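Local coordinates for putative endonuclease/exonuclease/phosphatase family protein (Bacteroides thetaiotaomicron, PDB 3MPR) that probably acts as a metal-dependent nuclease of the endonuclease/exonuclease/phosphatase family, hydrolysing phosphodiester bonds in nucleic acid, at residues P4-R15 against S278-F289; H83-D91 against I121-K130. One frame throughout, in Å; residues are numbered along the deposited sequence.

Contact 1: residues P4-R15 against S278-F289; sequences PTSLTVASYNLR and SDHFPVKVELVF
Thr5, Leu7, Val9 and Ser11 each trade both backbone bonds with Phe289, Leu287, Val285 and Val283 in turn, so eight N-H...O bonds zip two antiparallel strands together; Leu287 N to Leu7 O, 2.8 Å at 174°, is nearly straight. In the non-hydrogen-bonded pairs between them, Thr8 bonds Asp45 and Ala10 bonds Ile46 and Gly48, in and just before strand 46-50. One water bridges Thr5 OG1, which also hydrogen-bonds Thr132 OG1, and Phe289 O; another accepts from Asn13 N and donates to Phe281 O, where the strands have parted too far for a direct bond. Such central strands, one from each end of the chain, belong to the DNase I-like β-sandwich, and Val9, Val285 and Leu287 suit the face that meets its second sheet. Beyond the strands the loops gather near Glu51, which binds magnesium in a structure of this protein, though none is bound to this chain. Ser278 OG gives its proton to Asn13 O at 2.6 Å. Asn13 CG stands anti to the backbone N (chi1 180°), which lays the amide over the His280 ring, planes 13° apart, while OD1 accepts from Arg15 N in an Asx turn and ND2 serves Glu51 and Asp178. His280 ND1 donates to Asp279 OD1 at 3.2 Å. Arg15 NE to Asp279 OD2, 3.8 Å, is a long, charge-only contact, since OD2 lies well out of the guanidinium plane; NE and NH1 form salt bridges with Asp21 and Glu51. Pro282 CB sits 3.7 Å over the centre of the Tyr12 ring, whose OH reaches Ser278 N and His280 O through a water.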
loop_
_atom_site.group_PDB
_atom_site.type_symbol
_atom_site.label_atom_id
_atom_site.label_comp_id
_atom_site.label_asym_id
_atom_site.label_seq_id
_atom_site.Cartn_x
_atom_site.Cartn_y
_atom_site.Cartn_z
ATOM N N PRO A 4 7.489 -23.915 1.943
ATOM C CA PRO A 4 8.127 -22.623 1.674
ATOM C C PRO A 4 7.518 -21.575 2.596
ATOM O O PRO A 4 6.388 -21.737 3.060
ATOM C CB PRO A 4 7.748 -22.320 0.216
ATOM C CG PRO A 4 6.677 -23.338 -0.168
ATOM C CD PRO A 4 6.350 -24.168 1.044
ATOM N N THR A 5 8.257 -20.509 2.863
ATOM C CA THR A 5 7.781 -19.509 3.805
ATOM C C THR A 5 7.668 -18.170 3.097
ATOM O O THR A 5 8.574 -17.778 2.370
ATOM C CB THR A 5 8.737 -19.387 5.003
ATOM O OG1 THR A 5 8.799 -20.646 5.682
ATOM C CG2 THR A 5 8.257 -18.311 5.975
ATOM N N SER A 6 6.541 -17.490 3.283
ATOM C CA SER A 6 6.398 -16.114 2.789
ATOM C C SER A 6 6.417 -15.120 3.940
ATOM O O SER A 6 5.740 -15.322 4.952
ATOM C CB SER A 6 5.098 -15.959 1.990
ATOM O OG SER A 6 5.192 -16.701 0.805
ATOM N N LEU A 7 7.205 -14.056 3.791
ATOM C CA LEU A 7 7.331 -13.031 4.823
ATOM C C LEU A 7 7.142 -11.632 4.238
ATOM O O LEU A 7 7.676 -11.328 3.178
ATOM C CB LEU A 7 8.744 -13.071 5.422
ATOM C CG LEU A 7 9.185 -14.283 6.220
ATOM C CD1 LEU A 7 10.650 -14.134 6.594
ATOM C CD2 LEU A 7 8.320 -14.438 7.459
ATOM N N THR A 8 6.437 -10.764 4.955
ATOM C CA THR A 8 6.440 -9.352 4.599
ATOM C C THR A 8 7.235 -8.601 5.650
ATOM O O THR A 8 6.885 -8.634 6.827
ATOM C CB THR A 8 5.026 -8.783 4.551
ATOM O OG1 THR A 8 4.314 -9.431 3.498
ATOM C CG2 THR A 8 5.063 -7.280 4.280
ATOM N N VAL A 9 8.304 -7.939 5.230
ATOM C CA VAL A 9 9.151 -7.219 6.172
ATOM C C VAL A 9 9.205 -5.753 5.773
ATOM O O VAL A 9 8.826 -5.398 4.657
ATOM C CB VAL A 9 10.570 -7.813 6.244
ATOM C CG1 VAL A 9 10.506 -9.310 6.596
ATOM C CG2 VAL A 9 11.327 -7.600 4.924
ATOM N N ALA A 10 9.625 -4.908 6.708
ATOM C CA ALA A 10 9.737 -3.474 6.465
ATOM C C ALA A 10 10.859 -2.860 7.290
ATOM O O ALA A 10 11.316 -3.434 8.286
ATOM C CB ALA A 10 8.425 -2.775 6.773
ATOM N N SER A 11 11.301 -1.692 6.842
ATOM C CA SER A 11 12.222 -0.855 7.586
ATOM C C SER A 11 11.566 0.520 7.636
ATOM O O SER A 11 11.127 1.045 6.614
ATOM C CB SER A 11 13.566 -0.769 6.861
ATOM O OG SER A 11 14.490 0.024 7.610
ATOM N N TYR A 12 11.466 1.101 8.820
ATOM C CA TYR A 12 10.745 2.373 8.946
ATOM C C TYR A 12 11.354 3.206 10.051
ATOM O O TYR A 12 11.268 2.839 11.226
ATOM C CB TYR A 12 9.287 2.089 9.286
ATOM C CG TYR A 12 8.298 3.196 8.965
ATOM C CD1 TYR A 12 8.707 4.402 8.417
ATOM C CD2 TYR A 12 6.943 3.014 9.207
ATOM C CE1 TYR A 12 7.786 5.406 8.118
ATOM C CE2 TYR A 12 6.008 4.015 8.910
ATOM C CZ TYR A 12 6.436 5.204 8.373
ATOM O OH TYR A 12 5.512 6.187 8.076
ATOM N N ASN A 13 11.963 4.328 9.679
ATOM C CA ASN A 13 12.453 5.284 10.664
ATOM C C ASN A 13 11.280 6.141 11.143
ATOM O O ASN A 13 10.723 6.920 10.374
ATOM C CB ASN A 13 13.545 6.157 10.052
ATOM C CG ASN A 13 14.090 7.183 11.030
ATOM O OD1 ASN A 13 13.369 7.674 11.893
ATOM N ND2 ASN A 13 15.371 7.500 10.904
ATOM N N LEU A 14 10.909 5.990 12.412
ATOM C CA LEU A 14 9.671 6.577 12.929
ATOM C C LEU A 14 9.859 8.014 13.426
ATOM O O LEU A 14 8.889 8.680 13.802
ATOM C CB LEU A 14 9.076 5.689 14.032
ATOM C CG LEU A 14 8.812 4.225 13.642
ATOM C CD1 LEU A 14 7.873 3.569 14.647
ATOM C CD2 LEU A 14 8.233 4.120 12.238
ATOM N N ARG A 15 11.108 8.475 13.425
ATOM C CA ARG A 15 11.456 9.837 13.845
ATOM C C ARG A 15 11.307 10.058 15.358
ATOM O O ARG A 15 10.219 9.937 15.928
ATOM C CB ARG A 15 10.652 10.875 13.059
ATOM C CG ARG A 15 11.015 12.324 13.374
ATOM C CD ARG A 15 12.497 12.571 13.113
ATOM N NE ARG A 15 12.879 13.974 13.272
ATOM C CZ ARG A 15 14.138 14.372 13.422
ATOM N NH1 ARG A 15 15.112 13.467 13.443
ATOM N NH2 ARG A 15 14.424 15.659 13.563
ATOM N N SER A 278 6.044 9.891 8.837
ATOM C CA SER A 278 7.367 10.127 9.411
ATOM C C SER A 278 8.203 10.891 8.403
ATOM O O SER A 278 7.751 11.140 7.297
ATOM C CB SER A 278 8.065 8.819 9.784
ATOM O OG SER A 278 9.344 9.107 10.321
ATOM N N ASP A 279 9.418 11.278 8.775
ATOM C CA ASP A 279 10.257 11.979 7.809
ATOM C C ASP A 279 11.025 11.026 6.887
ATOM O O ASP A 279 11.804 11.460 6.031
ATOM C CB ASP A 279 11.152 13.049 8.460
ATOM C CG ASP A 279 12.235 12.467 9.335
ATOM O OD1 ASP A 279 12.113 11.297 9.754
ATOM O OD2 ASP A 279 13.212 13.199 9.607
ATOM N N HIS A 280 10.779 9.726 7.043
ATOM C CA HIS A 280 11.127 8.767 5.992
ATOM C C HIS A 280 9.842 8.110 5.485
ATOM O O HIS A 280 8.799 8.161 6.148
ATOM C CB HIS A 280 12.038 7.662 6.524
ATOM C CG HIS A 280 13.386 8.135 6.976
ATOM N ND1 HIS A 280 13.562 9.038 8.005
ATOM C CD2 HIS A 280 14.627 7.790 6.562
ATOM C CE1 HIS A 280 14.857 9.241 8.193
ATOM N NE2 HIS A 280 15.524 8.493 7.331
ATOM N N PHE A 281 9.928 7.471 4.324
ATOM C CA PHE A 281 8.881 6.547 3.900
ATOM C C PHE A 281 9.268 5.141 4.328
ATOM O O PHE A 281 10.438 4.800 4.281
ATOM C CB PHE A 281 8.727 6.571 2.385
ATOM C CG PHE A 281 8.268 7.896 1.848
ATOM C CD1 PHE A 281 7.100 8.471 2.309
ATOM C CD2 PHE A 281 9.000 8.561 0.881
ATOM C CE1 PHE A 281 6.670 9.686 1.825
ATOM C CE2 PHE A 281 8.572 9.785 0.394
ATOM C CZ PHE A 281 7.408 10.343 0.872
ATOM N N PRO A 282 8.281 4.312 4.717
ATOM C CA PRO A 282 8.609 2.906 4.987
ATOM C C PRO A 282 9.019 2.176 3.715
ATOM O O PRO A 282 8.510 2.457 2.636
ATOM C CB PRO A 282 7.293 2.323 5.510
ATOM C CG PRO A 282 6.237 3.223 5.019
ATOM C CD PRO A 282 6.846 4.600 4.896
ATOM N N VAL A 283 9.954 1.245 3.851
ATOM C CA VAL A 283 10.298 0.365 2.757
ATOM C C VAL A 283 9.682 -0.995 3.079
ATOM O O VAL A 283 9.936 -1.551 4.142
ATOM C CB VAL A 283 11.826 0.201 2.624
ATOM C CG1 VAL A 283 12.159 -0.903 1.622
ATOM C CG2 VAL A 283 12.490 1.530 2.221
ATOM N N LYS A 284 8.861 -1.516 2.175
ATOM C CA LYS A 284 8.183 -2.786 2.417
ATOM C C LYS A 284 8.662 -3.817 1.401
ATOM O O LYS A 284 8.623 -3.571 0.194
ATOM C CB LYS A 284 6.659 -2.612 2.327
ATOM C CG LYS A 284 5.902 -3.926 2.298
ATOM C CD LYS A 284 4.406 -3.732 2.125
ATOM C CE LYS A 284 3.740 -5.030 1.653
ATOM N NZ LYS A 284 2.232 -4.965 1.738
ATOM N N VAL A 285 9.102 -4.972 1.887
ATOM C CA VAL A 285 9.622 -6.020 1.001
ATOM C C VAL A 285 8.944 -7.365 1.281
ATOM O O VAL A 285 8.764 -7.749 2.437
ATOM C CB VAL A 285 11.154 -6.162 1.147
ATOM C CG1 VAL A 285 11.659 -7.434 0.417
ATOM C CG2 VAL A 285 11.854 -4.891 0.613
ATOM N N GLU A 286 8.546 -8.055 0.219
ATOM C CA GLU A 286 7.889 -9.341 0.343
ATOM C C GLU A 286 8.884 -10.398 -0.098
ATOM O O GLU A 286 9.445 -10.315 -1.189
ATOM C CB GLU A 286 6.599 -9.382 -0.489
ATOM C CG GLU A 286 5.500 -8.475 0.106
ATOM C CD GLU A 286 4.565 -7.895 -0.948
ATOM O OE1 GLU A 286 3.490 -8.477 -1.171
ATOM O OE2 GLU A 286 4.900 -6.850 -1.543
ATOM N N LEU A 287 9.122 -11.366 0.782
ATOM C CA LEU A 287 10.153 -12.367 0.555
ATOM C C LEU A 287 9.547 -13.757 0.512
ATOM O O LEU A 287 8.493 -13.997 1.098
ATOM C CB LEU A 287 11.165 -12.335 1.710
ATOM C CG LEU A 287 11.911 -11.024 1.928
ATOM C CD1 LEU A 287 12.707 -11.103 3.218
ATOM C CD2 LEU A 287 12.818 -10.713 0.739
ATOM N N VAL A 288 10.228 -14.676 -0.167
ATOM C CA VAL A 288 9.889 -16.083 -0.056
ATOM C C VAL A 288 11.159 -16.874 0.192
ATOM O O VAL A 288 12.217 -16.571 -0.382
ATOM C CB VAL A 288 9.212 -16.640 -1.328
ATOM C CG1 VAL A 288 8.953 -18.137 -1.161
ATOM C CG2 VAL A 288 7.911 -15.911 -1.608
ATOM N N PHE A 289 11.057 -17.885 1.049
ATOM C CA PHE A 289 12.184 -18.779 1.294
ATOM C C PHE A 289 11.762 -20.236 1.069
ATOM O O PHE A 289 10.819 -20.727 1.689
ATOM C CB PHE A 289 12.725 -18.598 2.714
ATOM C CG PHE A 289 14.043 -19.294 2.949
ATOM C CD1 PHE A 289 14.086 -20.622 3.342
ATOM C CD2 PHE A 289 15.235 -18.618 2.757
ATOM C CE1 PHE A 289 15.298 -21.261 3.557
ATOM C CE2 PHE A 289 16.451 -19.246 2.975
ATOM C CZ PHE A 289 16.480 -20.574 3.366
HETATM O O HOH W 1 10.485 -22.307 4.458
HETATM O O HOH W 2 6.073 8.109 6.170
HETATM O O HOH W 3 12.155 4.392 6.729
#

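Contact 2: residues H83-D91 against I121-K130; sequences HSAIFYRTD and ICSWGHFKCK
Ser84 OG donates to Ile121 O at 2.9 Å, reaching it from above the carbonyl plane, 38° out. Its first torsion (chi1 -65°) sets the hydroxyl beside its own backbone N and across to the strand 121-129, and a serine is short enough to do this where the CA atoms of Ser84 and Ser123 come within 5.8 Å. A water fills the next step, accepting from Ser84 N and donating to Ser123 OG at 2.7 Å, while Asp100 also holds that hydroxyl. With an alanine here in place of Ser84, Ile121 O is likely to lose its donor from across the gap, and one of the polar ties between the sheets would go with it. At the far end Lys130, its chain extended beyond CG, spans the gap so that NZ donates to Thr90 O at 2.9 Å; a long side chain suits this exposed end of the contact, and CD rests against Asp91 O.

Between these polar ends the contact turns apolar. The axes of strands 86-89 and 121-129 are 8.7 Å apart at closest, and the two belong to different sheets of the sandwich, so side chains must fill the space. Ile86 sends CD1 onto the backbone at Ser123 O, 3.3 Å, and Trp124 CA, with CG2 near Phe127 CZ. Phe127 turns its edge to the face of Tyr88, planes at 63° and CE2 3.7 Å from Tyr88 CG, a T-shaped (edge-to-face) pair across the space between the sheets; Ile46 lies beside both rings and Ile86. Serine hydroxyls and a water at one end and a lysine ammonium group at the other thus bracket an aromatic and aliphatic middle, consistent with directional bonds setting the two ends and apolar packing joining the sheets between them.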
loop_
_atom_site.group_PDB
_atom_site.type_symbol
_atom_site.label_atom_id
_atom_site.label_comp_id
_atom_site.label_asym_id
_atom_site.label_seq_id
_atom_site.Cartn_x
_atom_site.Cartn_y
_atom_site.Cartn_z
ATOM N N HIS A 83 16.258 3.714 20.009
ATOM C CA HIS A 83 16.354 2.271 19.815
ATOM C C HIS A 83 16.433 1.941 18.331
ATOM O O HIS A 83 16.029 2.742 17.470
ATOM C CB HIS A 83 15.115 1.558 20.374
ATOM C CG HIS A 83 14.956 1.663 21.865
ATOM N ND1 HIS A 83 14.707 2.857 22.507
ATOM C CD2 HIS A 83 14.972 0.713 22.832
ATOM C CE1 HIS A 83 14.595 2.640 23.807
ATOM N NE2 HIS A 83 14.741 1.346 24.029
ATOM N N SER A 84 16.953 0.749 18.051
ATOM C CA SER A 84 16.777 0.091 16.763
ATOM C C SER A 84 15.792 -1.055 16.976
ATOM O O SER A 84 16.086 -2.216 16.679
ATOM C CB SER A 84 18.119 -0.441 16.260
ATOM O OG SER A 84 19.007 0.641 15.998
ATOM N N ALA A 85 14.618 -0.734 17.509
ATOM C CA ALA A 85 13.695 -1.778 17.932
ATOM C C ALA A 85 13.092 -2.545 16.759
ATOM O O ALA A 85 12.755 -1.951 15.738
ATOM C CB ALA A 85 12.603 -1.198 18.800
ATOM N N ILE A 86 12.947 -3.858 16.925
ATOM C CA ILE A 86 12.298 -4.719 15.920
ATOM C C ILE A 86 10.915 -5.129 16.426
ATOM O O ILE A 86 10.792 -5.638 17.542
ATOM C CB ILE A 86 13.155 -5.978 15.634
ATOM C CG1 ILE A 86 14.515 -5.574 15.048
ATOM C CG2 ILE A 86 12.434 -6.956 14.696
ATOM C CD1 ILE A 86 15.603 -6.668 15.174
ATOM N N PHE A 87 9.878 -4.867 15.626
ATOM C CA PHE A 87 8.513 -5.255 15.959
ATOM C C PHE A 87 8.143 -6.495 15.163
ATOM O O PHE A 87 8.567 -6.646 14.019
ATOM C CB PHE A 87 7.519 -4.124 15.608
ATOM C CG PHE A 87 7.496 -2.988 16.603
ATOM C CD1 PHE A 87 8.496 -2.029 16.609
ATOM C CD2 PHE A 87 6.445 -2.863 17.496
ATOM C CE1 PHE A 87 8.472 -0.990 17.512
ATOM C CE2 PHE A 87 6.415 -1.819 18.400
ATOM C CZ PHE A 87 7.432 -0.880 18.406
ATOM N N TYR A 88 7.342 -7.383 15.752
ATOM C CA TYR A 88 6.939 -8.594 15.045
ATOM C C TYR A 88 5.584 -9.071 15.540
ATOM O O TYR A 88 5.175 -8.740 16.653
ATOM C CB TYR A 88 7.989 -9.694 15.209
ATOM C CG TYR A 88 8.124 -10.150 16.639
ATOM C CD1 TYR A 88 8.815 -9.385 17.564
ATOM C CD2 TYR A 88 7.530 -11.330 17.074
ATOM C CE1 TYR A 88 8.929 -9.787 18.888
ATOM C CE2 TYR A 88 7.642 -11.739 18.393
ATOM C CZ TYR A 88 8.348 -10.957 19.290
ATOM O OH TYR A 88 8.467 -11.330 20.608
ATOM N N ARG A 89 4.873 -9.826 14.703
ATOM C CA ARG A 89 3.573 -10.383 15.084
ATOM C C ARG A 89 3.787 -11.587 15.976
ATOM O O ARG A 89 4.417 -12.553 15.561
ATOM C CB ARG A 89 2.789 -10.824 13.852
ATOM C CG ARG A 89 2.233 -9.675 13.051
ATOM C CD ARG A 89 1.195 -10.168 12.076
ATOM N NE ARG A 89 0.071 -10.806 12.757
ATOM C CZ ARG A 89 -1.095 -11.049 12.168
ATOM N NH1 ARG A 89 -1.278 -10.690 10.904
ATOM N NH2 ARG A 89 -2.077 -11.639 12.837
ATOM N N THR A 90 3.258 -11.548 17.194
ATOM C CA THR A 90 3.539 -12.638 18.123
ATOM C C THR A 90 2.829 -13.926 17.697
ATOM O O THR A 90 3.261 -15.030 18.040
ATOM C CB THR A 90 3.187 -12.285 19.585
ATOM O OG1 THR A 90 1.801 -11.954 19.686
ATOM C CG2 THR A 90 4.026 -11.112 20.077
ATOM N N ASP A 91 1.739 -13.793 16.950
ATOM C CA ASP A 91 1.035 -14.988 16.484
ATOM C C ASP A 91 1.754 -15.681 15.331
ATOM O O ASP A 91 1.395 -16.804 14.969
ATOM C CB ASP A 91 -0.441 -14.695 16.139
ATOM C CG ASP A 91 -0.615 -13.837 14.880
ATOM O OD1 ASP A 91 0.383 -13.356 14.308
ATOM O OD2 ASP A 91 -1.777 -13.627 14.466
ATOM N N ILE A 121 23.482 1.479 17.707
ATOM C CA ILE A 121 23.198 0.129 18.153
ATOM C C ILE A 121 22.542 -0.679 17.039
ATOM O O ILE A 121 21.762 -0.146 16.246
ATOM C CB ILE A 121 22.315 0.146 19.433
ATOM C CG1 ILE A 121 22.359 -1.206 20.159
ATOM C CG2 ILE A 121 20.866 0.549 19.107
ATOM C CD1 ILE A 121 21.569 -1.232 21.463
ATOM N N CYS A 122 22.906 -1.954 16.963
ATOM C CA CYS A 122 22.236 -2.906 16.098
ATOM C C CYS A 122 21.540 -3.914 17.000
ATOM O O CYS A 122 22.175 -4.517 17.872
ATOM C CB CYS A 122 23.243 -3.611 15.183
ATOM S SG CYS A 122 22.508 -4.903 14.175
ATOM N N SER A 123 20.228 -4.060 16.825
ATOM C CA SER A 123 19.460 -5.044 17.569
ATOM C C SER A 123 19.053 -6.165 16.622
ATOM O O SER A 123 18.829 -5.941 15.433
ATOM C CB SER A 123 18.211 -4.414 18.195
ATOM O OG SER A 123 18.561 -3.377 19.090
ATOM N N TRP A 124 18.943 -7.377 17.149
ATOM C CA TRP A 124 18.670 -8.511 16.295
ATOM C C TRP A 124 17.843 -9.539 17.031
ATOM O O TRP A 124 17.770 -9.547 18.270
ATOM C CB TRP A 124 19.991 -9.129 15.805
ATOM C CG TRP A 124 20.850 -9.626 16.956
ATOM C CD1 TRP A 124 21.775 -8.915 17.662
ATOM C CD2 TRP A 124 20.808 -10.930 17.540
ATOM N NE1 TRP A 124 22.326 -9.708 18.653
ATOM C CE2 TRP A 124 21.752 -10.953 18.586
ATOM C CE3 TRP A 124 20.075 -12.090 17.264
ATOM C CZ2 TRP A 124 21.967 -12.086 19.370
ATOM C CZ3 TRP A 124 20.291 -13.214 18.032
ATOM C CH2 TRP A 124 21.229 -13.206 19.081
ATOM N N GLY A 125 17.202 -10.399 16.256
ATOM C CA GLY A 125 16.512 -11.543 16.799
ATOM C C GLY A 125 16.715 -12.719 15.868
ATOM O O GLY A 125 16.757 -12.555 14.652
ATOM N N HIS A 126 16.873 -13.896 16.455
ATOM C CA HIS A 126 16.810 -15.164 15.737
ATOM C C HIS A 126 15.366 -15.634 15.869
ATOM O O HIS A 126 14.926 -16.000 16.961
ATOM C CB HIS A 126 17.785 -16.142 16.407
ATOM C CG HIS A 126 17.749 -17.540 15.872
ATOM N ND1 HIS A 126 18.715 -18.472 16.193
ATOM C CD2 HIS A 126 16.862 -18.179 15.072
ATOM C CE1 HIS A 126 18.428 -19.622 15.608
ATOM N NE2 HIS A 126 17.306 -19.472 14.926
ATOM N N PHE A 127 14.617 -15.588 14.770
ATOM C CA PHE A 127 13.193 -15.924 14.794
ATOM C C PHE A 127 12.889 -17.301 14.226
ATOM O O PHE A 127 13.641 -17.816 13.405
ATOM C CB PHE A 127 12.387 -14.890 13.995
ATOM C CG PHE A 127 12.349 -13.542 14.631
ATOM C CD1 PHE A 127 13.344 -12.620 14.371
ATOM C CD2 PHE A 127 11.317 -13.196 15.494
ATOM C CE1 PHE A 127 13.325 -11.381 14.969
ATOM C CE2 PHE A 127 11.292 -11.944 16.107
ATOM C CZ PHE A 127 12.294 -11.036 15.837
ATOM N N LYS A 128 11.763 -17.873 14.654
ATOM C CA LYS A 128 11.267 -19.124 14.109
ATOM C C LYS A 128 9.787 -18.963 13.740
ATOM O O LYS A 128 8.968 -18.599 14.581
ATOM C CB LYS A 128 11.427 -20.255 15.129
ATOM C CG LYS A 128 10.982 -21.622 14.610
ATOM C CD LYS A 128 11.304 -22.722 15.611
ATOM C CE LYS A 128 11.093 -24.097 15.019
ATOM N NZ LYS A 128 11.297 -25.167 16.037
ATOM N N CYS A 129 9.452 -19.248 12.487
ATOM C CA CYS A 129 8.081 -19.132 12.030
ATOM C C CYS A 129 7.235 -20.229 12.663
ATOM O O CYS A 129 7.584 -21.414 12.604
ATOM C CB CYS A 129 8.024 -19.203 10.502
ATOM S SG CYS A 129 8.999 -17.904 9.710
ATOM N N LYS A 130 6.133 -19.832 13.278
ATOM C CA LYS A 130 5.259 -20.788 13.953
ATOM C C LYS A 130 4.604 -21.769 12.979
ATOM O O LYS A 130 4.368 -22.925 13.329
ATOM C CB LYS A 130 4.196 -20.061 14.777
ATOM C CG LYS A 130 4.753 -19.391 16.023
ATOM C CD LYS A 130 3.648 -18.761 16.863
ATOM C CE LYS A 130 4.168 -18.363 18.230
ATOM N NZ LYS A 130 3.131 -17.713 19.096
HETATM O O HOH W 4 17.317 -1.176 19.965
#

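In the fold
Both contacts are largely buried, but contact 1 lies within one sheet and contact 2 between the two. Contact 1 pairs strands from the two ends of the chain, and its chemistry is mainly backbone hydrogen bonding, passing into polar and charged side chains beside the magnesium-binding Glu51. In contact 2, strand 86-89 shares the sheet of contact 1, whereas strand 121-129 belongs to the other, so side chains do the joining. Each has an exposed end: Pro4 and Ser6 in contact 1, Asp91 and Lys130 in contact 2. Along the chain contact 2 is nested inside the loop closed by contact 1, and the two meet where Thr5 CG2 packs 3.8 Å from Cys129 SG.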